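Local coordinates for protein bazooka, isoform C,LD29223p (Drosophila melanogaster, PDB 5OAK) that binds the C-terminal PDZ-binding motif of the cell polarity partner Par6 through this first PDZ domain, fused here to that motif, and may also bind phosphatidylinositol, at residues A[10-15]-A[41-46]; A[19-24]-A[33-38]; A[53-58]-A[84-89]. All coordinates share one frame; numbering follows the deposited sequence.

In the fold
All three contacts lie in the PDZ part of the fusion, and their chemistry varies with their place in it. Contact 3, centred about 5 Å from the centre of the chain, joins two strands with aliphatic packing on one face and a salt bridge on the other. Contact 2 is a hairpin held mostly by backbone bonds; its strand 33-38 neighbours strand 54-58 of contact 3. Contact 1, the farthest out at about 11 Å, has touching residues that range from buried to exposed: Ile11 packs on Ala44, beside a salt bridge and a water. Its strand 7-12 neighbours strand 83-89, so it reaches the same sheet. Contacts 2 and 3 each contain a beta bulge.

Contact 1 of 3, residues A[10-15]-A[41-46]; sequences LIINEY and GSRAER
Arg43 reaches out from the first turn of a short helix and meets Glu14 side-on, in the part of the PDZ domain where helix 43-46 packs against strand 7-12 and the loop that follows it. The two extended side chains cross at about a right angle, and the planes of carboxylate and guanidinium stand 79° apart. Both donors go to a single oxygen: Arg43 NE, 2.9 Å from Glu14 OE1, donates to the anti lone pair of that oxygen, while Arg43 NH2, also 2.9 Å from Glu14 OE1, comes from above the carboxylate plane. The oxygen itself sits at the edge of the guanidinium, in its plane. Glu14 OE2 has its own partner in Ser17 OG, which should limit rotation of the carboxylate, and a glycerol, probably from the crystallisation liquor, also bonds to OE1. On its way to the acid the arginine passes alongside the strand, with Arg43 CD 3.3 Å from Ile12 O.

Deeper in, Ile11 faces the helix. Its CG2, anti to the backbone N, rests 3.7 Å from Arg43 O, and CD1 approaches Ala44 CB at 4.4 Å; Leu49 touches both residues. Ser42 caps the helix, its OG accepting from Glu45 N. One water bridges the two backbones, accepting from Ile12 N at 3.0 Å and donating to Arg43 O at 2.8 Å.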
loop_
_atom_site.group_PDB
_atom_site.type_symbol
_atom_site.label_atom_id
_atom_site.label_comp_id
_atom_site.label_asym_id
_atom_site.label_seq_id
_atom_site.Cartn_x
_atom_site.Cartn_y
_atom_site.Cartn_z
ATOM N N LEU A 10 -5.616 8.254 3.733
ATOM C CA LEU A 10 -6.880 7.522 3.698
ATOM C C LEU A 10 -7.238 7.288 2.247
ATOM O O LEU A 10 -7.311 8.258 1.463
ATOM C CB LEU A 10 -7.974 8.326 4.378
ATOM C CG LEU A 10 -9.363 7.721 4.327
ATOM C CD1 LEU A 10 -9.443 6.409 5.095
ATOM C CD2 LEU A 10 -10.370 8.694 4.866
ATOM N N ILE A 11 -7.417 6.028 1.874
ATOM C CA ILE A 11 -7.878 5.686 0.522
ATOM C C ILE A 11 -9.249 5.054 0.653
ATOM O O ILE A 11 -9.398 4.054 1.372
ATOM C CB ILE A 11 -6.919 4.679 -0.182
ATOM C CG1 ILE A 11 -5.543 5.274 -0.300
ATOM C CG2 ILE A 11 -7.403 4.324 -1.583
ATOM C CD1 ILE A 11 -4.587 4.213 -0.845
ATOM N N ILE A 12 -10.246 5.557 -0.061
ATOM C CA ILE A 12 -11.566 4.939 -0.011
ATOM C C ILE A 12 -11.536 3.672 -0.897
ATOM O O ILE A 12 -11.030 3.711 -2.023
ATOM C CB ILE A 12 -12.642 5.924 -0.495
ATOM C CG1 ILE A 12 -12.569 7.221 0.342
ATOM C CG2 ILE A 12 -14.052 5.311 -0.439
ATOM C CD1 ILE A 12 -12.607 7.014 1.845
ATOM N N ASN A 13 -12.062 2.559 -0.398
ATOM C CA ASN A 13 -12.014 1.310 -1.148
ATOM C C ASN A 13 -13.287 1.165 -1.968
ATOM O O ASN A 13 -14.342 1.492 -1.507
ATOM C CB ASN A 13 -11.848 0.132 -0.186
ATOM C CG ASN A 13 -11.562 -1.168 -0.903
ATOM O OD1 ASN A 13 -11.110 -1.172 -2.044
ATOM N ND2 ASN A 13 -11.813 -2.276 -0.234
ATOM N N GLU A 14 -13.149 0.838 -3.210
ATOM C CA GLU A 14 -14.292 0.558 -4.095
ATOM C C GLU A 14 -14.258 -0.933 -4.340
ATOM O O GLU A 14 -13.321 -1.439 -4.976
ATOM C CB GLU A 14 -14.142 1.339 -5.383
ATOM C CG GLU A 14 -15.290 1.065 -6.340
ATOM C CD GLU A 14 -15.148 1.851 -7.636
ATOM O OE1 GLU A 14 -14.473 2.919 -7.651
ATOM O OE2 GLU A 14 -15.686 1.360 -8.645
ATOM N N TYR A 15 -15.249 -1.642 -3.840
ATOM C CA TYR A 15 -15.178 -3.116 -3.861
ATOM C C TYR A 15 -15.210 -3.645 -5.309
ATOM O O TYR A 15 -16.102 -3.263 -6.114
ATOM C CB TYR A 15 -16.337 -3.709 -3.068
ATOM C CG TYR A 15 -16.301 -3.370 -1.616
ATOM C CD1 TYR A 15 -15.238 -3.772 -0.831
ATOM C CD2 TYR A 15 -17.326 -2.642 -1.038
ATOM C CE1 TYR A 15 -15.245 -3.490 0.512
ATOM C CE2 TYR A 15 -17.325 -2.327 0.298
ATOM C CZ TYR A 15 -16.276 -2.747 1.064
ATOM O OH TYR A 15 -16.291 -2.477 2.416
ATOM N N GLY A 41 -6.260 10.312 -11.360
ATOM C CA GLY A 41 -7.681 10.351 -11.112
ATOM C C GLY A 41 -8.201 9.235 -10.238
ATOM O O GLY A 41 -9.391 9.156 -9.953
ATOM N N SER A 42 -7.305 8.362 -9.788
ATOM C CA SER A 42 -7.711 7.164 -9.050
ATOM C C SER A 42 -7.964 7.429 -7.587
ATOM O O SER A 42 -7.624 8.481 -7.061
ATOM C CB SER A 42 -6.631 6.081 -9.146
ATOM O OG SER A 42 -5.408 6.490 -8.485
ATOM N N ARG A 43 -8.500 6.431 -6.913
ATOM C CA ARG A 43 -8.741 6.560 -5.467
ATOM C C ARG A 43 -7.456 6.654 -4.718
ATOM O O ARG A 43 -7.384 7.375 -3.725
ATOM C CB ARG A 43 -9.608 5.444 -4.984
ATOM C CG ARG A 43 -10.999 5.519 -5.731
ATOM C CD ARG A 43 -12.012 4.762 -4.956
ATOM N NE ARG A 43 -13.285 4.639 -5.673
ATOM C CZ ARG A 43 -14.277 5.518 -5.572
ATOM N NH1 ARG A 43 -14.194 6.536 -4.720
ATOM N NH2 ARG A 43 -15.389 5.334 -6.264
ATOM N N ALA A 44 -6.418 5.956 -5.173
ATOM C CA ALA A 44 -5.111 6.085 -4.519
ATOM C C ALA A 44 -4.572 7.508 -4.710
ATOM O O ALA A 44 -4.013 8.086 -3.775
ATOM C CB ALA A 44 -4.117 5.053 -5.115
ATOM N N GLU A 45 -4.724 8.084 -5.926
ATOM C CA GLU A 45 -4.243 9.446 -6.149
ATOM C C GLU A 45 -5.007 10.441 -5.263
ATOM O O GLU A 45 -4.393 11.365 -4.668
ATOM C CB GLU A 45 -4.346 9.839 -7.631
ATOM C CG GLU A 45 -3.583 11.121 -7.945
ATOM C CD GLU A 45 -3.731 11.579 -9.396
ATOM O OE1 GLU A 45 -4.836 11.985 -9.752
ATOM O OE2 GLU A 45 -2.746 11.519 -10.169
ATOM N N ARG A 46 -6.322 10.271 -5.162
ATOM C CA ARG A 46 -7.106 11.184 -4.362
ATOM C C ARG A 46 -6.712 11.086 -2.884
ATOM O O ARG A 46 -6.788 12.084 -2.144
ATOM C CB ARG A 46 -8.587 10.908 -4.610
ATOM C CG ARG A 46 -8.990 11.206 -6.070
ATOM C CD ARG A 46 -8.828 12.711 -6.479
ATOM N NE ARG A 46 -9.079 13.052 -7.914
ATOM C CZ ARG A 46 -10.278 13.132 -8.472
ATOM N NH1 ARG A 46 -11.325 12.831 -7.757
ATOM N NH2 ARG A 46 -10.446 13.487 -9.754
HETATM O O HOH W 1 -9.593 7.749 -1.975
#

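Contact 2 of 3, residues A[19-24]-A[33-38]; sequences LGLTAL and LLVQHV
Thr22 and His37 form a hydrogen-bonded pair in the antiparallel hairpin of strands 21-25 and 33-38, whose first strand borders the peptide groove of the PDZ domain. Backbone bonds dominate. Thr22 N donates almost straight to His37 O at 2.9 Å, and at the far end Leu24 and Leu34 exchange two bonds. Between these pairs the register slips by one residue: a classic beta bulge sets two residues, Gln36 and His37, opposite the single Thr22, whose O takes a good bond from Gln36 N at 2.8 Å and a weak one from His37 N. Contacts of the CA-H...O kind add to this, as where Ala23 CA lies 3.2 Å from Leu34 O.

Apolar contacts line the face that carries Leu21, Ala23, Val35 and Val38. With CG anti to the backbone N (chi1 -175°), the modelled conformer of Leu21 crosses Val35 at about a right angle, its CD1 3.5 Å from Val35 CG1. Ile55 touches both residues from the next strand.

On the other face a water lies 2.8 Å from Thr22 OG1, in the modelled conformer, and at the edge of the His37 ring, in its plane; its bonds to His37 ND1 and Gly20 O are weak.

Thr22 and Leu24 turn their N-H and C=O groups to strand 33-38, while those of Ala23, in a non-hydrogen-bonded pair, point to the other edge, where a further strand can add. Thr22 and Ala23 do pair antiparallel with a strand of a neighbouring copy. Leu117 of that copy, in the Par6-derived tail of the engineered fusion, packs on Leu21, consistent with Par6-tail recognition by beta augmentation.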
loop_
_atom_site.group_PDB
_atom_site.type_symbol
_atom_site.label_atom_id
_atom_site.label_comp_id
_atom_site.label_asym_id
_atom_site.label_seq_id
_atom_site.Cartn_x
_atom_site.Cartn_y
_atom_site.Cartn_z
ATOM N N LEU A 19 -7.749 0.308 -7.083
ATOM C CA LEU A 19 -7.556 1.605 -6.439
ATOM C C LEU A 19 -6.553 2.479 -7.156
ATOM O O LEU A 19 -6.492 3.698 -6.928
ATOM C CB LEU A 19 -7.151 1.402 -4.975
ATOM C CG LEU A 19 -8.215 0.585 -4.243
ATOM C CD1 LEU A 19 -7.853 0.420 -2.802
ATOM C CD2 LEU A 19 -9.638 1.228 -4.351
ATOM N N GLY A 20 -5.788 1.882 -8.050
ATOM C CA GLY A 20 -4.887 2.666 -8.886
ATOM C C GLY A 20 -3.441 2.715 -8.433
ATOM O O GLY A 20 -2.734 3.654 -8.741
ATOM N N LEU A 21 -2.974 1.691 -7.731
ATOM C CA LEU A 21 -1.642 1.588 -7.084
ATOM C C LEU A 21 -0.837 0.458 -7.725
ATOM O O LEU A 21 -1.382 -0.668 -7.755
ATOM C CB LEU A 21 -1.802 1.262 -5.556
ATOM C CG LEU A 21 -0.571 1.216 -4.681
ATOM C CD1 LEU A 21 0.004 2.583 -4.771
ATOM C CD2 LEU A 21 -0.926 0.875 -3.251
ATOM N N THR A 22 0.415 0.678 -8.085
ATOM C CA THR A 22 1.332 -0.401 -8.355
ATOM C C THR A 22 2.428 -0.311 -7.291
ATOM O O THR A 22 2.967 0.757 -7.097
ATOM C CB THR A 22 1.954 -0.251 -9.742
ATOM O OG1 THR A 22 0.913 -0.289 -10.717
ATOM C CG2 THR A 22 2.935 -1.383 -10.029
ATOM N N ALA A 23 2.731 -1.416 -6.609
ATOM C CA ALA A 23 3.713 -1.396 -5.536
ATOM C C ALA A 23 4.543 -2.650 -5.622
ATOM O O ALA A 23 4.160 -3.674 -6.175
ATOM C CB ALA A 23 3.036 -1.326 -4.206
ATOM N N LEU A 24 5.700 -2.579 -5.018
ATOM C CA LEU A 24 6.578 -3.737 -4.941
ATOM C C LEU A 24 7.261 -3.780 -3.588
ATOM O O LEU A 24 7.456 -2.750 -2.953
ATOM C CB LEU A 24 7.620 -3.700 -6.056
ATOM C CG LEU A 24 8.501 -2.457 -6.121
ATOM C CD1 LEU A 24 9.886 -2.767 -5.579
ATOM C CD2 LEU A 24 8.586 -1.954 -7.553
ATOM N N LEU A 33 6.187 -1.578 1.391
ATOM C CA LEU A 33 5.893 -1.603 -0.032
ATOM C C LEU A 33 6.305 -0.274 -0.618
ATOM O O LEU A 33 5.925 0.781 -0.100
ATOM C CB LEU A 33 4.393 -1.834 -0.275
ATOM C CG LEU A 33 3.882 -3.252 0.133
ATOM C CD1 LEU A 33 2.300 -3.245 0.175
ATOM C CD2 LEU A 33 4.435 -4.337 -0.783
ATOM N N LEU A 34 7.034 -0.307 -1.721
ATOM C CA LEU A 34 7.428 0.911 -2.436
ATOM C C LEU A 34 6.416 1.205 -3.538
ATOM O O LEU A 34 6.126 0.364 -4.365
ATOM C CB LEU A 34 8.838 0.717 -3.019
ATOM C CG LEU A 34 9.527 1.878 -3.695
ATOM C CD1 LEU A 34 9.692 3.036 -2.749
ATOM C CD2 LEU A 34 10.888 1.354 -4.165
ATOM N N VAL A 35 5.849 2.402 -3.546
ATOM C CA VAL A 35 4.877 2.737 -4.591
ATOM C C VAL A 35 5.604 3.061 -5.901
ATOM O O VAL A 35 6.454 3.957 -5.940
ATOM C CB VAL A 35 3.998 3.921 -4.119
ATOM C CG1 VAL A 35 3.002 4.356 -5.258
ATOM C CG2 VAL A 35 3.225 3.510 -2.844
ATOM N N GLN A 36 5.293 2.322 -6.969
ATOM C CA GLN A 36 5.936 2.601 -8.246
ATOM C C GLN A 36 5.084 3.507 -9.120
ATOM O O GLN A 36 5.600 4.337 -9.861
ATOM C CB GLN A 36 6.213 1.297 -8.991
ATOM C CG GLN A 36 7.212 0.383 -8.307
ATOM C CD GLN A 36 8.597 0.995 -8.242
ATOM O OE1 GLN A 36 9.003 1.532 -7.213
ATOM N NE2 GLN A 36 9.331 0.914 -9.345
ATOM N N HIS A 37 3.783 3.407 -9.027
ATOM C CA HIS A 37 2.938 4.189 -9.905
ATOM C C HIS A 37 1.597 4.390 -9.262
ATOM O O HIS A 37 1.126 3.498 -8.541
ATOM C CB HIS A 37 2.759 3.493 -11.243
ATOM C CG HIS A 37 2.125 4.357 -12.265
ATOM N ND1 HIS A 37 0.827 4.168 -12.701
ATOM C CD2 HIS A 37 2.582 5.463 -12.899
ATOM C CE1 HIS A 37 0.528 5.089 -13.603
ATOM N NE2 HIS A 37 1.570 5.887 -13.738
ATOM N N VAL A 38 1.026 5.574 -9.499
ATOM C CA VAL A 38 -0.315 5.895 -9.030
ATOM C C VAL A 38 -1.076 6.400 -10.262
ATOM O O VAL A 38 -0.624 7.343 -10.959
ATOM C CB VAL A 38 -0.292 6.970 -7.930
ATOM C CG1 VAL A 38 -1.704 7.279 -7.481
ATOM C CG2 VAL A 38 0.552 6.476 -6.722
HETATM O O HOH W 2 -0.941 1.825 -10.914
#

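Contact 3 of 3, residues A[53-58]-A[84-89]; sequences DRILEI and LRVRVL
Ile55 and Val86 press together on the buried face of this strand pair, Ile55 CG2 lying 3.5 Å from Val86 CG1. Ile55 also turns CG1 toward Val88 CG1, 3.9 Å away, because its CG1 stands beside the backbone N (chi1 -65°). Ile58 continues the aliphatic face under Leu75 and Ala78 of helix 68-78, and Leu33 and Val35 close on Ile55.

The strands, 54-58 and 83-89, are antiparallel members of the curled PDZ sheet. Arg54 and Leu89 exchange backbone bonds, after which a beta bulge shifts the register: Leu56 N donates to Arg87 O at 2.8 Å, while Arg87 N turns to Glu57 O. Leu56 and Glu57 both lie opposite Arg87, and the CB of Leu56 is directed toward strand 83-89.

The partly exposed face is mixed, with charged groups laid over leucines. Arg87, bent at chi3 (60°), approaches Glu57 side-on in the modelled conformer of the acid: Arg87 NH2, 3.0 Å from Glu57 OE2, meets it nearly along the C-O bond, and Arg87 NE, 2.9 Å from the same OE2, comes from above the carboxylate plane. Leu56 CB lies over one face of the Arg87 guanidinium, near its rim, and Leu56 CD2 over a face of that of Arg54; Leu56 CD1 packs 3.9 Å from Leu89 CG. Arg87 NH1 is bonded to Asp5 O, and Arg54 NH2 to Gly31 O.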
loop_
_atom_site.group_PDB
_atom_site.type_symbol
_atom_site.label_atom_id
_atom_site.label_comp_id
_atom_site.label_asym_id
_atom_site.label_seq_id
_atom_site.Cartn_x
_atom_site.Cartn_y
_atom_site.Cartn_z
ATOM N N ASP A 53 6.599 6.706 -2.442
ATOM C CA ASP A 53 6.144 6.491 -1.070
ATOM C C ASP A 53 6.564 5.087 -0.629
ATOM O O ASP A 53 6.462 4.142 -1.413
ATOM C CB ASP A 53 4.630 6.505 -0.970
ATOM C CG ASP A 53 4.005 7.880 -1.058
ATOM O OD1 ASP A 53 4.709 8.934 -0.986
ATOM O OD2 ASP A 53 2.744 7.877 -1.124
ATOM N N ARG A 54 6.960 4.941 0.625
ATOM C CA ARG A 54 7.151 3.630 1.218
ATOM C C ARG A 54 6.016 3.385 2.201
ATOM O O ARG A 54 5.883 4.089 3.193
ATOM C CB ARG A 54 8.497 3.532 1.932
ATOM C CG ARG A 54 8.776 2.150 2.496
ATOM C CD ARG A 54 10.266 1.877 2.627
ATOM N NE ARG A 54 10.837 2.588 3.759
ATOM C CZ ARG A 54 11.152 2.024 4.919
ATOM N NH1 ARG A 54 11.664 2.763 5.888
ATOM N NH2 ARG A 54 10.958 0.730 5.112
ATOM N N ILE A 55 5.192 2.390 1.909
ATOM C CA ILE A 55 4.033 2.081 2.749
ATOM C C ILE A 55 4.519 1.206 3.900
ATOM O O ILE A 55 5.075 0.130 3.662
ATOM C CB ILE A 55 2.958 1.333 1.960
ATOM C CG1 ILE A 55 2.392 2.250 0.859
ATOM C CG2 ILE A 55 1.870 0.860 2.927
ATOM C CD1 ILE A 55 1.554 1.424 -0.181
ATOM N N LEU A 56 4.292 1.648 5.134
ATOM C CA LEU A 56 4.784 0.956 6.319
ATOM C C LEU A 56 3.702 0.200 7.080
ATOM O O LEU A 56 4.003 -0.701 7.853
ATOM C CB LEU A 56 5.449 1.956 7.260
ATOM C CG LEU A 56 6.631 2.726 6.680
ATOM C CD1 LEU A 56 7.247 3.606 7.753
ATOM C CD2 LEU A 56 7.659 1.761 6.118
ATOM N N GLU A 57 2.451 0.583 6.875
ATOM C CA GLU A 57 1.380 0.064 7.730
ATOM C C GLU A 57 0.065 0.193 6.999
ATOM O O GLU A 57 -0.165 1.219 6.309
ATOM C CB GLU A 57 1.355 0.844 9.067
ATOM C CG GLU A 57 0.346 0.397 10.099
ATOM C CD GLU A 57 0.499 1.174 11.411
ATOM O OE1 GLU A 57 -0.414 1.159 12.264
ATOM O OE2 GLU A 57 1.554 1.809 11.592
ATOM N N ILE A 58 -0.800 -0.817 7.131
ATOM C CA ILE A 58 -2.116 -0.764 6.486
ATOM C C ILE A 58 -3.154 -1.160 7.504
ATOM O O ILE A 58 -3.069 -2.246 8.064
ATOM C CB ILE A 58 -2.210 -1.694 5.246
ATOM C CG1 ILE A 58 -1.132 -1.287 4.233
ATOM C CG2 ILE A 58 -3.643 -1.569 4.604
ATOM C CD1 ILE A 58 -1.053 -2.217 3.072
ATOM N N LEU A 84 -8.864 2.138 3.395
ATOM C CA LEU A 84 -7.505 1.773 3.774
ATOM C C LEU A 84 -6.845 2.965 4.431
ATOM O O LEU A 84 -6.727 4.033 3.807
ATOM C CB LEU A 84 -6.671 1.380 2.554
ATOM C CG LEU A 84 -7.236 0.355 1.573
ATOM C CD1 LEU A 84 -6.223 0.099 0.470
ATOM C CD2 LEU A 84 -7.552 -0.917 2.282
ATOM N N ARG A 85 -6.374 2.776 5.635
ATOM C CA ARG A 85 -5.577 3.772 6.343
ATOM C C ARG A 85 -4.125 3.367 6.145
ATOM O O ARG A 85 -3.702 2.321 6.635
ATOM C CB ARG A 85 -5.968 3.821 7.822
ATOM C CG ARG A 85 -7.418 4.291 7.977
ATOM C CD ARG A 85 -8.022 4.027 9.338
ATOM N NE ARG A 85 -7.943 2.629 9.764
ATOM C CZ ARG A 85 -8.730 1.643 9.326
ATOM N NH1 ARG A 85 -9.674 1.860 8.383
ATOM N NH2 ARG A 85 -8.543 0.424 9.822
ATOM N N VAL A 86 -3.372 4.166 5.404
ATOM C CA VAL A 86 -2.048 3.742 4.938
ATOM C C VAL A 86 -1.006 4.688 5.455
ATOM O O VAL A 86 -1.094 5.901 5.214
ATOM C CB VAL A 86 -2.059 3.750 3.383
ATOM C CG1 VAL A 86 -0.749 3.247 2.812
ATOM C CG2 VAL A 86 -3.220 2.892 2.866
ATOM N N ARG A 87 -0.027 4.187 6.189
ATOM C CA ARG A 87 1.007 5.076 6.708
ATOM C C ARG A 87 2.214 5.027 5.797
ATOM O O ARG A 87 2.695 3.915 5.484
ATOM C CB ARG A 87 1.411 4.664 8.142
ATOM C CG ARG A 87 2.411 5.639 8.720
ATOM C CD ARG A 87 2.526 5.449 10.267
ATOM N NE ARG A 87 2.953 4.106 10.629
ATOM C CZ ARG A 87 4.214 3.675 10.721
ATOM N NH1 ARG A 87 5.227 4.506 10.449
ATOM N NH2 ARG A 87 4.455 2.376 11.059
ATOM N N VAL A 88 2.667 6.196 5.314
ATOM C CA VAL A 88 3.766 6.218 4.358
ATOM C C VAL A 88 4.937 7.120 4.817
ATOM O O VAL A 88 4.728 8.094 5.530
ATOM C CB VAL A 88 3.312 6.687 2.924
ATOM C CG1 VAL A 88 2.182 5.804 2.403
ATOM C CG2 VAL A 88 2.889 8.149 2.918
ATOM N N LEU A 89 6.139 6.789 4.350
ATOM C CA LEU A 89 7.246 7.744 4.317
ATOM C C LEU A 89 7.375 8.249 2.906
ATOM O O LEU A 89 7.455 7.436 1.972
ATOM C CB LEU A 89 8.559 7.074 4.725
ATOM C CG LEU A 89 8.788 6.818 6.185
ATOM C CD1 LEU A 89 10.150 6.114 6.406
ATOM C CD2 LEU A 89 8.718 8.151 6.961
#